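Local coordinates for Alpha/beta hydrolase fold-3 domain protein (PDB 5LK6) that probably hydrolyses carboxylic ester bonds as a thermostable lipase-like carboxylesterase of the alpha/beta hydrolase fold, at residues F15-G20 and F82-V87; E26-F31 and L112-K117. All coordinates share one frame; numbering follows the deposited sequence.

Interaction 1 (F15-G20 and F82-V87)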
ATOM      1  N   PHE A  15     -22.440   6.700  12.130  1.00 36.23           N
ATOM      2  CA  PHE A  15     -22.074   6.600  10.698  1.00 36.11           C
ATOM      3  C   PHE A  15     -22.409   5.177  10.165  1.00 33.90           C
ATOM      4  O   PHE A  15     -21.821   4.163  10.593  1.00 31.80           O
ATOM      5  CB  PHE A  15     -20.602   6.958  10.541  1.00 34.38           C
ATOM      6  CG  PHE A  15     -20.078   6.924   9.153  1.00 33.73           C
ATOM      7  CD1 PHE A  15     -20.120   8.074   8.360  1.00 35.88           C
ATOM      8  CD2 PHE A  15     -19.409   5.807   8.683  1.00 34.75           C
ATOM      9  CE1 PHE A  15     -19.594   8.070   7.082  1.00 36.20           C
ATOM     10  CE2 PHE A  15     -18.858   5.783   7.412  1.00 34.52           C
ATOM     11  CZ  PHE A  15     -18.957   6.905   6.605  1.00 38.54           C
ATOM     12  N   ILE A  16     -23.402   5.126   9.273  1.00 30.61           N
ATOM     13  CA  ILE A  16     -23.994   3.882   8.826  1.00 30.60           C
ATOM     14  C   ILE A  16     -24.804   4.074   7.552  1.00 29.54           C
ATOM     15  O   ILE A  16     -25.385   5.136   7.290  1.00 29.05           O
ATOM     16  CB  ILE A  16     -24.914   3.263   9.945  1.00 33.37           C
ATOM     17  CG1 ILE A  16     -25.087   1.705   9.777  1.00 34.65           C
ATOM     18  CG2 ILE A  16     -26.250   4.046  10.067  1.00 31.70           C
ATOM     19  CD1 ILE A  16     -23.821   0.801   9.729  1.00 32.87           C
ATOM     20  N   VAL A  17     -24.869   3.014   6.774  1.00 29.52           N
ATOM     21  CA  VAL A  17     -25.872   2.913   5.739  1.00 29.59           C
ATOM     22  C   VAL A  17     -26.795   1.775   6.179  1.00 28.57           C
ATOM     23  O   VAL A  17     -26.348   0.617   6.229  1.00 29.31           O
ATOM     24  CB  VAL A  17     -25.258   2.636   4.370  1.00 29.81           C
ATOM     25  CG1 VAL A  17     -26.357   2.604   3.336  1.00 30.63           C
ATOM     26  CG2 VAL A  17     -24.232   3.698   4.027  1.00 30.10           C
ATOM     27  N   PRO A  18     -28.069   2.101   6.520  1.00 26.39           N
ATOM     28  CA  PRO A  18     -29.007   1.102   7.127  1.00 23.18           C
ATOM     29  C   PRO A  18     -29.590   0.089   6.150  1.00 23.28           C
ATOM     30  O   PRO A  18     -30.806  -0.034   6.074  1.00 24.90           O
ATOM     31  CB  PRO A  18     -30.114   1.982   7.723  1.00 21.85           C
ATOM     32  CG  PRO A  18     -30.119   3.213   6.828  1.00 23.57           C
ATOM     33  CD  PRO A  18     -28.704   3.440   6.349  1.00 23.89           C
ATOM     34  N   ILE A  19     -28.723  -0.641   5.446  1.00 23.99           N
ATOM     35  CA  ILE A  19     -29.069  -1.682   4.464  1.00 23.55           C
ATOM     36  C   ILE A  19     -29.975  -2.728   5.102  1.00 24.47           C
ATOM     37  O   ILE A  19     -29.714  -3.195   6.218  1.00 23.26           O
ATOM     38  CB  ILE A  19     -27.791  -2.430   4.008  1.00 24.38           C
ATOM     39  CG1 ILE A  19     -26.791  -1.514   3.300  1.00 26.00           C
ATOM     40  CG2 ILE A  19     -28.095  -3.634   3.134  1.00 23.85           C
ATOM     41  CD1 ILE A  19     -27.398  -0.713   2.198  1.00 26.93           C
ATOM     42  N   GLY A  20     -31.047  -3.089   4.405  1.00 25.49           N
ATOM     43  CA  GLY A  20     -32.029  -4.010   4.958  1.00 25.99           C
ATOM     44  C   GLY A  20     -32.921  -3.503   6.095  1.00 26.99           C
ATOM     45  O   GLY A  20     -33.706  -4.287   6.564  1.00 24.32           O
ATOM     46  N   PHE A  82     -24.318  -4.126  -5.642  1.00 19.68           N
ATOM     47  CA  PHE A  82     -25.104  -4.270  -6.879  1.00 19.65           C
ATOM     48  C   PHE A  82     -26.472  -3.577  -6.806  1.00 19.22           C
ATOM     49  O   PHE A  82     -27.329  -3.842  -7.649  1.00 21.17           O
ATOM     50  CB  PHE A  82     -25.333  -5.773  -7.237  1.00 20.33           C
ATOM     51  CG  PHE A  82     -24.078  -6.606  -7.274  1.00 21.15           C
ATOM     52  CD1 PHE A  82     -23.251  -6.603  -8.414  1.00 21.49           C
ATOM     53  CD2 PHE A  82     -23.728  -7.421  -6.183  1.00 22.42           C
ATOM     54  CE1 PHE A  82     -22.101  -7.384  -8.472  1.00 22.39           C
ATOM     55  CE2 PHE A  82     -22.593  -8.209  -6.229  1.00 22.68           C
ATOM     56  CZ  PHE A  82     -21.769  -8.179  -7.377  1.00 24.23           C
ATOM     57  N   VAL A  83     -26.685  -2.770  -5.784  1.00 17.05           N
ATOM     58  CA  VAL A  83     -27.936  -2.162  -5.515  1.00 17.37           C
ATOM     59  C   VAL A  83     -27.814  -0.625  -5.304  1.00 18.77           C
ATOM     60  O   VAL A  83     -28.696   0.105  -5.715  1.00 22.09           O
ATOM     61  CB  VAL A  83     -28.596  -2.786  -4.271  1.00 16.67           C
ATOM     62  CG1 VAL A  83     -29.852  -2.043  -3.892  1.00 15.72           C
ATOM     63  CG2 VAL A  83     -28.930  -4.243  -4.514  1.00 17.27           C
ATOM     64  N   ILE A  84     -26.784  -0.137  -4.631  1.00 18.98           N
ATOM     65  CA  ILE A  84     -26.620   1.308  -4.366  1.00 18.18           C
ATOM     66  C   ILE A  84     -25.361   1.784  -5.092  1.00 18.38           C
ATOM     67  O   ILE A  84     -24.734   1.023  -5.864  1.00 16.21           O
ATOM     68  CB  ILE A  84     -26.620   1.640  -2.866  1.00 17.10           C
ATOM     69  CG1 ILE A  84     -25.323   1.235  -2.172  1.00 16.98           C
ATOM     70  CG2 ILE A  84     -27.827   0.987  -2.224  1.00 17.56           C
ATOM     71  CD1 ILE A  84     -25.371   1.426  -0.661  1.00 17.69           C
ATOM     72  N   GLY A  85     -25.062   3.056  -4.902  1.00 18.62           N
ATOM     73  CA  GLY A  85     -24.008   3.678  -5.639  1.00 21.05           C
ATOM     74  C   GLY A  85     -24.423   3.968  -7.066  1.00 22.51           C
ATOM     75  O   GLY A  85     -25.456   3.484  -7.557  1.00 22.24           O
ATOM     76  N   ASP A  86     -23.585   4.761  -7.718  1.00 24.98           N
ATOM     77  CA  ASP A  86     -23.797   5.260  -9.098  1.00 25.76           C
ATOM     78  C   ASP A  86     -22.697   6.255  -9.441  1.00 25.59           C
ATOM     79  O   ASP A  86     -21.916   6.647  -8.594  1.00 25.74           O
ATOM     80  CB  ASP A  86     -25.197   5.880  -9.337  1.00 24.66           C
ATOM     81  CG  ASP A  86     -25.565   7.001  -8.378  1.00 25.80           C
ATOM     82  OD1 ASP A  86     -24.706   7.613  -7.690  1.00 23.19           O
ATOM     83  OD2 ASP A  86     -26.790   7.281  -8.349  1.00 29.53           O
ATOM     84  N   VAL A  87     -22.622   6.616 -10.710  1.00 27.95           N
ATOM     85  CA  VAL A  87     -21.657   7.592 -11.198  1.00 26.28           C
ATOM     86  C   VAL A  87     -21.630   8.874 -10.375  1.00 24.70           C
ATOM     87  O   VAL A  87     -20.559   9.343 -10.043  1.00 23.70           O
ATOM     88  CB  VAL A  87     -21.890   7.839 -12.682  1.00 27.96           C
ATOM     89  CG1 VAL A  87     -21.203   9.096 -13.183  1.00 31.37           C
ATOM     90  CG2 VAL A  87     -21.363   6.649 -13.455  1.00 28.51           C
TER
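Ile84 meets Val17 and Ile19 with a single methyl group, its CD1. Both contacts across the segments are apolar. CD1 of Ile84 lies 4.1 Å from CD1 of Ile19, and the two side chains reach toward each other tip to tip. The same CD1 of Ile84 stands 4.3 Å from CG1 of Val17. Ile84 holds CG1 between its backbone N and carbonyl carbon (chi1 74°). The chain then runs straight on (chi2 -174°), which carries CD1 out to both partners. In Ile19 the approach is made by CD1, at the end of the CG1 branch. The contact is small, with about 76 Å² buried in all, but all three residues are buried.

Within residues 15-20 the backbone is shaped by an inverse gamma turn centred on Pro18, with a hydrogen bond of 2.8 Å from Ile19 N to Val17 O. This tight turn brings the side chains on its two flanks, Val17 and Ile19, to one partner.

Other apolar groups complete the cluster. Val27 and Phe31 of helix 24-36 touch Ile84, and His202, Trp205 and Phe206 of helix 200-210 touch Ile19. Ile84 follows closely on an HGGG sequence, which in hormone-sensitive-lipase-like esterases supplies the oxyanion hole. Its side chain lies near, without touching, the probable triad of Ser151, His274 and Asp244.

Methyl contacts of this kind have no direction to enforce. The contact probably adds a small van der Waals and hydrophobic share to a core that helices 24-36 and 200-210 complete.

Interaction 2 (E26-F31 and L112-K117)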
ATOM      1  N   GLU A  26     -34.334   4.975   0.101  1.00 26.80           N
ATOM      2  CA  GLU A  26     -33.812   5.568   1.306  1.00 28.36           C
ATOM      3  C   GLU A  26     -32.312   5.253   1.433  1.00 27.19           C
ATOM      4  O   GLU A  26     -31.552   6.162   1.747  1.00 31.45           O
ATOM      5  CB  GLU A  26     -34.619   5.178   2.558  1.00 31.28           C
ATOM      6  CG  GLU A  26     -35.918   5.997   2.769  1.00 36.51           C
ATOM      7  CD  GLU A  26     -37.138   5.265   3.450  1.00 39.56           C
ATOM      8  OE1 GLU A  26     -37.000   4.125   4.040  1.00 33.20           O
ATOM      9  OE2 GLU A  26     -38.259   5.882   3.405  1.00 45.88           O
ATOM     10  N   VAL A  27     -31.865   4.023   1.138  1.00 25.74           N
ATOM     11  CA  VAL A  27     -30.422   3.701   1.284  1.00 23.80           C
ATOM     12  C   VAL A  27     -29.560   4.267   0.154  1.00 21.90           C
ATOM     13  O   VAL A  27     -28.420   4.656   0.361  1.00 21.32           O
ATOM     14  CB  VAL A  27     -30.099   2.215   1.520  1.00 22.22           C
ATOM     15  CG1 VAL A  27     -30.726   1.718   2.811  1.00 21.79           C
ATOM     16  CG2 VAL A  27     -30.486   1.360   0.344  1.00 23.82           C
ATOM     17  N   ARG A  28     -30.107   4.328  -1.033  1.00 21.64           N
ATOM     18  CA  ARG A  28     -29.432   5.037  -2.098  1.00 23.58           C
ATOM     19  C   ARG A  28     -29.188   6.488  -1.710  1.00 25.71           C
ATOM     20  O   ARG A  28     -28.079   6.962  -1.927  1.00 24.72           O
ATOM     21  CB  ARG A  28     -30.226   4.965  -3.387  1.00 23.29           C
ATOM     22  CG  ARG A  28     -30.105   3.599  -4.002  1.00 23.75           C
ATOM     23  CD  ARG A  28     -31.050   3.398  -5.180  1.00 23.05           C
ATOM     24  NE  ARG A  28     -30.795   2.091  -5.763  1.00 21.86           N
ATOM     25  CZ  ARG A  28     -31.538   1.493  -6.662  1.00 21.38           C
ATOM     26  NH1 ARG A  28     -32.635   2.055  -7.128  1.00 20.31           N
ATOM     27  NH2 ARG A  28     -31.165   0.294  -7.085  1.00 22.71           N
ATOM     28  N   LYS A  29     -30.193   7.149  -1.111  1.00 27.13           N
ATOM     29  CA  LYS A  29     -30.074   8.551  -0.772  1.00 30.56           C
ATOM     30  C   LYS A  29     -28.999   8.664   0.314  1.00 28.46           C
ATOM     31  O   LYS A  29     -28.032   9.458   0.167  1.00 28.24           O
ATOM     32  CB  LYS A  29     -31.450   9.240  -0.468  1.00 36.50           C
ATOM     33  CG  LYS A  29     -31.454  10.613   0.280  1.00 45.45           C
ATOM     34  CD  LYS A  29     -32.310  11.785  -0.324  1.00 57.13           C
ATOM     35  CE  LYS A  29     -33.843  11.614  -0.320  1.00 65.03           C
ATOM     36  NZ  LYS A  29     -34.504  12.250   0.862  1.00 66.86           N
ATOM     37  N   ILE A  30     -29.102   7.850   1.358  1.00 26.82           N
ATOM     38  CA  ILE A  30     -28.130   7.937   2.460  1.00 26.72           C
ATOM     39  C   ILE A  30     -26.671   7.706   1.973  1.00 27.45           C
ATOM     40  O   ILE A  30     -25.771   8.449   2.393  1.00 26.05           O
ATOM     41  CB  ILE A  30     -28.493   7.008   3.635  1.00 25.24           C
ATOM     42  CG1 ILE A  30     -29.758   7.532   4.300  1.00 24.12           C
ATOM     43  CG2 ILE A  30     -27.337   6.924   4.644  1.00 23.51           C
ATOM     44  CD1 ILE A  30     -30.358   6.566   5.295  1.00 23.62           C
ATOM     45  N   PHE A  31     -26.444   6.738   1.064  1.00 26.72           N
ATOM     46  CA  PHE A  31     -25.088   6.520   0.594  1.00 27.40           C
ATOM     47  C   PHE A  31     -24.602   7.682  -0.298  1.00 29.45           C
ATOM     48  O   PHE A  31     -23.452   8.088  -0.159  1.00 26.63           O
ATOM     49  CB  PHE A  31     -24.920   5.167  -0.091  1.00 28.22           C
ATOM     50  CG  PHE A  31     -23.583   4.986  -0.716  1.00 26.44           C
ATOM     51  CD1 PHE A  31     -22.502   4.570   0.057  1.00 27.77           C
ATOM     52  CD2 PHE A  31     -23.383   5.326  -2.044  1.00 26.00           C
ATOM     53  CE1 PHE A  31     -21.243   4.467  -0.490  1.00 26.48           C
ATOM     54  CE2 PHE A  31     -22.129   5.250  -2.604  1.00 26.68           C
ATOM     55  CZ  PHE A  31     -21.063   4.801  -1.825  1.00 28.06           C
ATOM     56  N   LEU A 112     -28.555  -1.681 -12.023  1.00 21.14           N
ATOM     57  CA  LEU A 112     -28.637  -2.093 -10.616  1.00 20.99           C
ATOM     58  C   LEU A 112     -29.842  -2.974 -10.251  1.00 21.92           C
ATOM     59  O   LEU A 112     -30.943  -2.898 -10.845  1.00 24.10           O
ATOM     60  CB  LEU A 112     -28.671  -0.864  -9.740  1.00 21.36           C
ATOM     61  CG  LEU A 112     -27.513   0.142  -9.893  1.00 22.20           C
ATOM     62  CD1 LEU A 112     -27.737   1.520  -9.244  1.00 20.89           C
ATOM     63  CD2 LEU A 112     -26.267  -0.540  -9.333  1.00 22.95           C
ATOM     64  N   ALA A 113     -29.629  -3.797  -9.249  1.00 19.57           N
ATOM     65  CA  ALA A 113     -30.684  -4.531  -8.639  1.00 18.72           C
ATOM     66  C   ALA A 113     -31.347  -3.609  -7.628  1.00 19.50           C
ATOM     67  O   ALA A 113     -30.739  -2.626  -7.201  1.00 17.44           O
ATOM     68  CB  ALA A 113     -30.106  -5.743  -7.951  1.00 20.55           C
ATOM     69  N   PRO A 114     -32.602  -3.880  -7.252  1.00 21.07           N
ATOM     70  CA  PRO A 114     -33.381  -5.051  -7.666  1.00 21.60           C
ATOM     71  C   PRO A 114     -34.037  -4.988  -9.030  1.00 22.61           C
ATOM     72  O   PRO A 114     -34.590  -6.009  -9.467  1.00 22.86           O
ATOM     73  CB  PRO A 114     -34.470  -5.120  -6.599  1.00 22.31           C
ATOM     74  CG  PRO A 114     -34.693  -3.699  -6.270  1.00 21.86           C
ATOM     75  CD  PRO A 114     -33.313  -3.109  -6.234  1.00 21.43           C
ATOM     76  N   GLU A 115     -33.967  -3.852  -9.723  1.00 25.97           N
ATOM     77  CA  GLU A 115     -34.687  -3.734 -10.978  1.00 27.89           C
ATOM     78  C   GLU A 115     -34.086  -4.638 -12.013  1.00 25.61           C
ATOM     79  O   GLU A 115     -34.812  -5.269 -12.743  1.00 30.45           O
ATOM     80  CB  GLU A 115     -34.939  -2.280 -11.459  1.00 34.36           C
ATOM     81  CG  GLU A 115     -34.006  -1.094 -11.054  1.00 42.89           C
ATOM     82  CD  GLU A 115     -33.919  -0.628  -9.545  1.00 44.12           C
ATOM     83  OE1 GLU A 115     -34.600   0.378  -9.125  1.00 36.58           O
ATOM     84  OE2 GLU A 115     -33.064  -1.236  -8.825  1.00 38.51           O
ATOM     85  N   TYR A 116     -32.771  -4.774 -12.024  1.00 24.65           N
ATOM     86  CA  TYR A 116     -32.101  -5.675 -12.931  1.00 24.85           C
ATOM     87  C   TYR A 116     -31.263  -6.613 -12.124  1.00 25.21           C
ATOM     88  O   TYR A 116     -30.349  -6.223 -11.366  1.00 26.66           O
ATOM     89  CB  TYR A 116     -31.229  -4.917 -13.976  1.00 26.23           C
ATOM     90  CG  TYR A 116     -32.017  -3.910 -14.740  1.00 26.07           C
ATOM     91  CD1 TYR A 116     -32.786  -4.290 -15.859  1.00 26.89           C
ATOM     92  CD2 TYR A 116     -32.070  -2.580 -14.304  1.00 26.16           C
ATOM     93  CE1 TYR A 116     -33.564  -3.356 -16.543  1.00 27.72           C
ATOM     94  CE2 TYR A 116     -32.855  -1.640 -14.964  1.00 26.35           C
ATOM     95  CZ  TYR A 116     -33.584  -2.035 -16.076  1.00 28.22           C
ATOM     96  OH  TYR A 116     -34.325  -1.103 -16.699  1.00 30.48           O
ATOM     97  N   LYS A 117     -31.535  -7.877 -12.342  1.00 27.51           N
ATOM     98  CA  LYS A 117     -30.931  -8.951 -11.580  1.00 26.84           C
ATOM     99  C   LYS A 117     -29.664  -9.403 -12.264  1.00 23.53           C
ATOM    100  O   LYS A 117     -29.455  -9.161 -13.416  1.00 22.51           O
ATOM    101  CB  LYS A 117     -31.886 -10.147 -11.510  1.00 28.19           C
ATOM    102  CG  LYS A 117     -33.316  -9.837 -11.057  1.00 30.09           C
ATOM    103  CD  LYS A 117     -33.401  -9.568  -9.576  1.00 29.26           C
ATOM    104  CE  LYS A 117     -34.833  -9.380  -9.162  1.00 28.65           C
ATOM    105  NZ  LYS A 117     -34.861  -8.531  -7.933  1.00 30.21           N
TER
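Leu112 meets Arg28 through its CB, 3.8 Å from NH2 of Arg28. The arginine comes from helix 24-36 with CG anti to its carbonyl carbon (chi1 -75°) and its chain extended from CG to NE. This length lets the guanidinium span from the helix to the loop. Ala113 contributes its backbone: its O lies at the guanidinium edge, 3.0 Å from Arg28 NH2, but at too poor an angle for a hydrogen bond. The peptide bond before Pro114 is cis, and CD of Pro114 is 4.1 Å from Arg28 NH2, oblique to the guanidinium.

Between the two segments, Glu115 carries the polar contact; Val83 O is the other acceptor of Arg28 NH2, and its strongest polar partner. With Glu115 it is a salt bridge, the guanidinium gripping the carboxylate end-on, one nitrogen to each oxygen. NH2 of Arg28 bonds OE2 of Glu115 at 3.0 Å, and NH1 of Arg28 bonds OE1 of Glu115 at 3.3 Å. Both bonds are nearly straight. The oxygens lie close to the guanidinium plane, but the carboxylate is tilted 32° from it. OE1 is approached on its syn side and OE2 from above the carboxylate plane. Glu115 reaches this position through a bend at chi2 (-66°). With an alanine here in place of Arg28, the Glu115 carboxylate would probably lose its counter-charge and Val83 O this donor.

Further on, NZ of Lys117 turns back to bond O of Pro114 at 3.0 Å and also holds Gln209 O. Residues 112-115 belong to a YRLAPE sequence characteristic of hormone-sensitive-lipase-like esterases, and the salt bridge ties that loop at the surface to an N-terminal helix, probably part of the cap.

From the N terminus the segments come in the order 15-20, 26-31, 82-87, 112-117. Interaction 1 closes a loop of 61 residues and interaction 2 one of 80. Because their segments alternate, the two closures cross and neither nests in the other. Their centres are about 7 Å apart. Both tie the N-terminal region, on the two sides of the start of helix 24-36, to loops that follow strands 72-77 and 104-108 of the central sheet. Those two loops also meet directly: Phe82 O and Ala113 N, 2.8 Å apart, form a probable hydrogen bond. Through Val83 O, Arg28 of interaction 2 also reaches the 82-87 loop of interaction 1.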